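Putative major capsid protein (Cafeteriavirus-dependent mavirus, PDB 6G44) probably forms the main shell of the mavirus virophage capsid, its double jelly-roll subunits assembling as trimers. Local coordinates at residues Met328-Ser340 / Gly421-Leu433. Numbering follows the deposited sequence. Where two conformers were deposited one is given.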
loop_
_atom_site.group_PDB
_atom_site.type_symbol
_atom_site.label_atom_id
_atom_site.label_comp_id
_atom_site.label_asym_id
_atom_site.label_seq_id
_atom_site.Cartn_x
_atom_site.Cartn_y
_atom_site.Cartn_z
ATOM N N MET C 328 -27.400 9.440 -28.363
ATOM C CA MET C 328 -27.490 8.245 -27.533
ATOM C C MET C 328 -28.946 7.950 -27.225
ATOM O O MET C 328 -29.696 8.857 -26.926
ATOM C CB MET C 328 -26.697 8.447 -26.243
ATOM C CG MET C 328 -25.202 8.433 -26.525
ATOM S SD MET C 328 -24.178 8.908 -25.112
ATOM C CE MET C 328 -24.148 10.659 -25.299
ATOM N N ASN C 329 -29.326 6.676 -27.252
ATOM C CA ASN C 329 -30.731 6.299 -26.978
ATOM C C ASN C 329 -31.065 6.119 -25.485
ATOM O O ASN C 329 -32.225 5.893 -25.116
ATOM C CB ASN C 329 -31.090 5.011 -27.726
ATOM C CG ASN C 329 -30.993 5.166 -29.231
ATOM O OD1 ASN C 329 -31.396 6.189 -29.782
ATOM N ND2 ASN C 329 -30.489 4.142 -29.904
ATOM N N ASN C 330 -30.044 6.207 -24.624
ATOM C CA ASN C 330 -30.185 6.004 -23.188
ATOM C C ASN C 330 -28.952 6.676 -22.547
ATOM O O ASN C 330 -28.033 7.060 -23.270
ATOM C CB ASN C 330 -30.279 4.506 -22.876
ATOM C CG ASN C 330 -29.105 3.732 -23.416
ATOM O OD1 ASN C 330 -27.994 3.837 -22.884
ATOM N ND2 ASN C 330 -29.329 2.960 -24.488
ATOM N N VAL C 331 -28.951 6.772 -21.227
ATOM C CA VAL C 331 -27.940 7.556 -20.499
ATOM C C VAL C 331 -26.898 6.605 -19.878
ATOM O O VAL C 331 -27.240 5.839 -18.982
ATOM C CB VAL C 331 -28.606 8.418 -19.418
ATOM C CG1 VAL C 331 -27.561 9.265 -18.689
ATOM C CG2 VAL C 331 -29.683 9.324 -20.026
ATOM N N PRO C 332 -25.641 6.623 -20.391
ATOM C CA PRO C 332 -24.613 5.774 -19.763
ATOM C C PRO C 332 -24.257 6.147 -18.334
ATOM O O PRO C 332 -24.461 7.271 -17.895
ATOM C CB PRO C 332 -23.388 5.969 -20.653
ATOM C CG PRO C 332 -23.943 6.403 -21.979
ATOM C CD PRO C 332 -25.126 7.245 -21.621
ATOM N N SER C 333 -23.672 5.183 -17.656
ATOM C CA SER C 333 -23.169 5.344 -16.301
ATOM C C SER C 333 -21.949 6.239 -16.223
ATOM O O SER C 333 -21.807 7.019 -15.250
ATOM C CB SER C 333 -22.802 3.971 -15.744
ATOM O OG SER C 333 -22.205 4.068 -14.459
ATOM N N MET C 334 -21.069 6.137 -17.210
ATOM C CA MET C 334 -19.833 6.908 -17.168
ATOM C C MET C 334 -19.338 7.179 -18.576
ATOM O O MET C 334 -19.626 6.428 -19.506
ATOM C CB MET C 334 -18.750 6.177 -16.348
ATOM C CG MET C 334 -17.528 7.044 -15.992
ATOM S SD MET C 334 -16.270 6.214 -14.966
ATOM C CE MET C 334 -17.108 6.062 -13.409
ATOM N N PHE C 335 -18.579 8.260 -18.707
ATOM C CA PHE C 335 -17.889 8.629 -19.907
ATOM C C PHE C 335 -16.409 8.754 -19.645
ATOM O O PHE C 335 -15.997 9.015 -18.507
ATOM C CB PHE C 335 -18.413 9.989 -20.423
ATOM C CG PHE C 335 -19.853 9.954 -20.816
ATOM C CD1 PHE C 335 -20.178 9.568 -22.104
ATOM C CD2 PHE C 335 -20.855 10.264 -19.913
ATOM C CE1 PHE C 335 -21.496 9.499 -22.507
ATOM C CE2 PHE C 335 -22.199 10.206 -20.326
ATOM C CZ PHE C 335 -22.485 9.818 -21.618
ATOM N N ALA C 336 -15.617 8.585 -20.693
ATOM C CA ALA C 336 -14.161 8.797 -20.609
ATOM C C ALA C 336 -13.729 9.619 -21.818
ATOM O O ALA C 336 -14.102 9.289 -22.963
ATOM C CB ALA C 336 -13.395 7.488 -20.547
ATOM N N VAL C 337 -12.937 10.647 -21.575
ATOM C CA VAL C 337 -12.429 11.534 -22.622
ATOM C C VAL C 337 -10.918 11.417 -22.656
ATOM O O VAL C 337 -10.253 11.528 -21.611
ATOM C CB VAL C 337 -12.820 12.996 -22.334
ATOM C CG1 VAL C 337 -12.322 13.914 -23.451
ATOM C CG2 VAL C 337 -14.315 13.121 -22.166
ATOM N N MET C 338 -10.360 11.222 -23.848
ATOM C CA MET C 338 -8.919 11.204 -24.007
ATOM C C MET C 338 -8.577 11.722 -25.388
ATOM O O MET C 338 -9.374 11.558 -26.312
ATOM C CB MET C 338 -8.346 9.805 -23.729
ATOM C CG MET C 338 -8.386 8.748 -24.786
ATOM S SD MET C 338 -7.428 7.270 -24.256
ATOM C CE MET C 338 -8.635 6.471 -23.251
ATOM N N VAL C 339 -7.410 12.330 -25.517
ATOM C CA VAL C 339 -6.902 12.831 -26.789
ATOM C C VAL C 339 -5.597 12.104 -27.070
ATOM O O VAL C 339 -4.622 12.313 -26.359
ATOM C CB VAL C 339 -6.708 14.348 -26.727
ATOM C CG1 VAL C 339 -6.124 14.860 -28.054
ATOM C CG2 VAL C 339 -8.011 15.064 -26.413
ATOM N N SER C 340 -5.569 11.243 -28.097
ATOM C CA SER C 340 -4.452 10.329 -28.352
ATOM C C SER C 340 -3.617 10.800 -29.535
ATOM O O SER C 340 -4.177 11.270 -30.535
ATOM C CB SER C 340 -4.957 8.898 -28.631
ATOM O OG SER C 340 -5.454 8.267 -27.456
ATOM N N GLY C 421 4.547 14.364 -19.163
ATOM C CA GLY C 421 3.551 13.426 -18.662
ATOM C C GLY C 421 2.876 12.691 -19.801
ATOM O O GLY C 421 2.704 13.235 -20.908
ATOM N N ALA C 422 2.458 11.455 -19.542
ATOM C CA ALA C 422 1.832 10.654 -20.594
ATOM C C ALA C 422 0.538 11.276 -21.097
ATOM O O ALA C 422 0.141 11.043 -22.240
ATOM C CB ALA C 422 1.568 9.236 -20.122
ATOM N N GLY C 423 -0.134 12.036 -20.238
ATOM C CA GLY C 423 -1.326 12.792 -20.624
ATOM C C GLY C 423 -2.598 12.273 -19.973
ATOM O O GLY C 423 -2.555 11.428 -19.089
ATOM N N SER C 424 -3.736 12.836 -20.394
ATOM C CA SER C 424 -4.982 12.781 -19.616
ATOM C C SER C 424 -5.979 11.725 -20.043
ATOM O O SER C 424 -6.181 11.482 -21.235
ATOM C CB SER C 424 -5.717 14.116 -19.678
ATOM O OG SER C 424 -4.866 15.226 -19.510
ATOM N N VAL C 425 -6.666 11.166 -19.057
ATOM C CA VAL C 425 -7.970 10.534 -19.286
ATOM C C VAL C 425 -8.917 11.114 -18.264
ATOM O O VAL C 425 -8.627 11.081 -17.068
ATOM C CB VAL C 425 -7.940 8.998 -19.139
ATOM C CG1 VAL C 425 -9.314 8.401 -19.381
ATOM C CG2 VAL C 425 -6.937 8.404 -20.128
ATOM N N ILE C 426 -10.032 11.664 -18.730
ATOM C CA ILE C 426 -11.013 12.276 -17.826
ATOM C C ILE C 426 -12.266 11.406 -17.772
ATOM O O ILE C 426 -12.993 11.302 -18.762
ATOM C CB ILE C 426 -11.359 13.733 -18.184
ATOM C CG1 ILE C 426 -10.102 14.602 -18.167
ATOM C CG2 ILE C 426 -12.406 14.285 -17.212
ATOM C CD1 ILE C 426 -10.269 15.951 -18.846
ATOM N N PHE C 427 -12.523 10.806 -16.627
ATOM C CA PHE C 427 -13.719 10.023 -16.368
ATOM C C PHE C 427 -14.748 10.920 -15.718
ATOM O O PHE C 427 -14.428 11.616 -14.735
ATOM C CB PHE C 427 -13.417 8.841 -15.437
ATOM C CG PHE C 427 -12.507 7.802 -16.038
ATOM C CD1 PHE C 427 -13.019 6.812 -16.866
ATOM C CD2 PHE C 427 -11.130 7.775 -15.762
ATOM C CE1 PHE C 427 -12.191 5.835 -17.393
ATOM C CE2 PHE C 427 -10.314 6.779 -16.284
ATOM C CZ PHE C 427 -10.849 5.822 -17.128
ATOM N N PHE C 428 -15.972 10.974 -16.265
ATOM C CA PHE C 428 -17.071 11.737 -15.632
ATOM C C PHE C 428 -18.398 11.012 -15.803
ATOM O O PHE C 428 -18.579 10.265 -16.772
ATOM C CB PHE C 428 -17.150 13.191 -16.148
ATOM C CG PHE C 428 -17.700 13.329 -17.552
ATOM C CD1 PHE C 428 -19.057 13.503 -17.768
ATOM C CD2 PHE C 428 -16.846 13.348 -18.665
ATOM C CE1 PHE C 428 -19.563 13.608 -19.058
ATOM C CE2 PHE C 428 -17.347 13.488 -19.941
ATOM C CZ PHE C 428 -18.718 13.613 -20.144
ATOM N N ARG C 429 -19.268 11.172 -14.816
ATOM C CA ARG C 429 -20.592 10.539 -14.787
ATOM C C ARG C 429 -21.646 11.597 -15.125
ATOM O O ARG C 429 -21.412 12.792 -14.929
ATOM C CB ARG C 429 -20.868 10.010 -13.384
ATOM C CG ARG C 429 -19.879 8.977 -12.879
ATOM C CD ARG C 429 -20.219 8.611 -11.467
ATOM N NE ARG C 429 -19.282 7.663 -10.870
ATOM C CZ ARG C 429 -19.369 6.346 -10.945
ATOM N NH1 ARG C 429 -20.378 5.756 -11.567
ATOM N NH2 ARG C 429 -18.468 5.592 -10.332
ATOM N N PRO C 430 -22.837 11.188 -15.554
ATOM C CA PRO C 430 -23.885 12.197 -15.792
ATOM C C PRO C 430 -24.212 13.010 -14.528
ATOM O O PRO C 430 -24.502 14.217 -14.615
ATOM C CB PRO C 430 -25.069 11.366 -16.301
ATOM C CG PRO C 430 -24.756 9.969 -16.015
ATOM C CD PRO C 430 -23.267 9.831 -15.937
ATOM N N SER C 431 -24.104 12.392 -13.361
ATOM C CA SER C 431 -24.321 13.107 -12.096
ATOM C C SER C 431 -23.273 14.185 -11.827
ATOM O O SER C 431 -23.564 15.160 -11.135
ATOM C CB SER C 431 -24.447 12.122 -10.938
ATOM O OG SER C 431 -23.338 11.239 -10.830
ATOM N N ASP C 432 -22.085 14.060 -12.397
ATOM C CA ASP C 432 -21.068 15.120 -12.249
ATOM C C ASP C 432 -21.433 16.410 -12.958
ATOM O O ASP C 432 -20.858 17.459 -12.662
ATOM C CB ASP C 432 -19.695 14.652 -12.724
ATOM C CG ASP C 432 -19.147 13.516 -11.903
ATOM O OD1 ASP C 432 -19.359 13.504 -10.659
ATOM O OD2 ASP C 432 -18.517 12.606 -12.498
ATOM N N LEU C 433 -22.339 16.343 -13.917
ATOM C CA LEU C 433 -22.684 17.495 -14.778
ATOM C C LEU C 433 -23.643 18.492 -14.136
ATOM O O LEU C 433 -23.764 19.601 -14.651
ATOM C CB LEU C 433 -23.312 16.986 -16.087
ATOM C CG LEU C 433 -22.419 16.091 -16.968
ATOM C CD1 LEU C 433 -23.262 15.447 -18.056
ATOM C CD2 LEU C 433 -21.272 16.860 -17.596
HETATM O O HOH W 1 -22.923 6.866 -12.804
HETATM O O HOH W 2 -5.785 13.166 -23.320
#
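Phe428 and Met334, each with 77 Å² covered across the contact, engage it on different faces of an antiparallel strand pair. Phe428 has CG wedged between its backbone N and carbonyl carbon (chi1 74°), which swings the ring across to Phe335. Phe335 CB lies over one face, 3.8 Å from the centroid of the Phe428 ring, a CH-pi contact. The ring planes are inclined by only 21°, yet the rings are displaced laterally along them, leaving little face-to-face overlap. Val337 CG2 closes on the edge of the Phe428 ring, 3.8 Å from Phe428 CE2.

On the face of Ala336 and Phe427, Met334 bends at chi3. Its sulfur meets the Phe427 ring obliquely, Met334 SD lying 3.8 Å from Phe427 CD1, a Met-aromatic contact, while Met334 CE sits over the guanidinium centre of Arg429, 3.4 Å from Arg429 CZ. Asn385 takes the hydrogen bond from Arg429 NE, and a water links Arg429 NH1 to Ser333 O.

Four backbone bonds fix the register, Phe335 N to Phe428 O being 2.8 Å with a 163° N-H...O angle. Strand 464-482 flanks strand 334-341 as well, giving the antiparallel sheet expected of a jelly-roll in a double jelly-roll capsid protein.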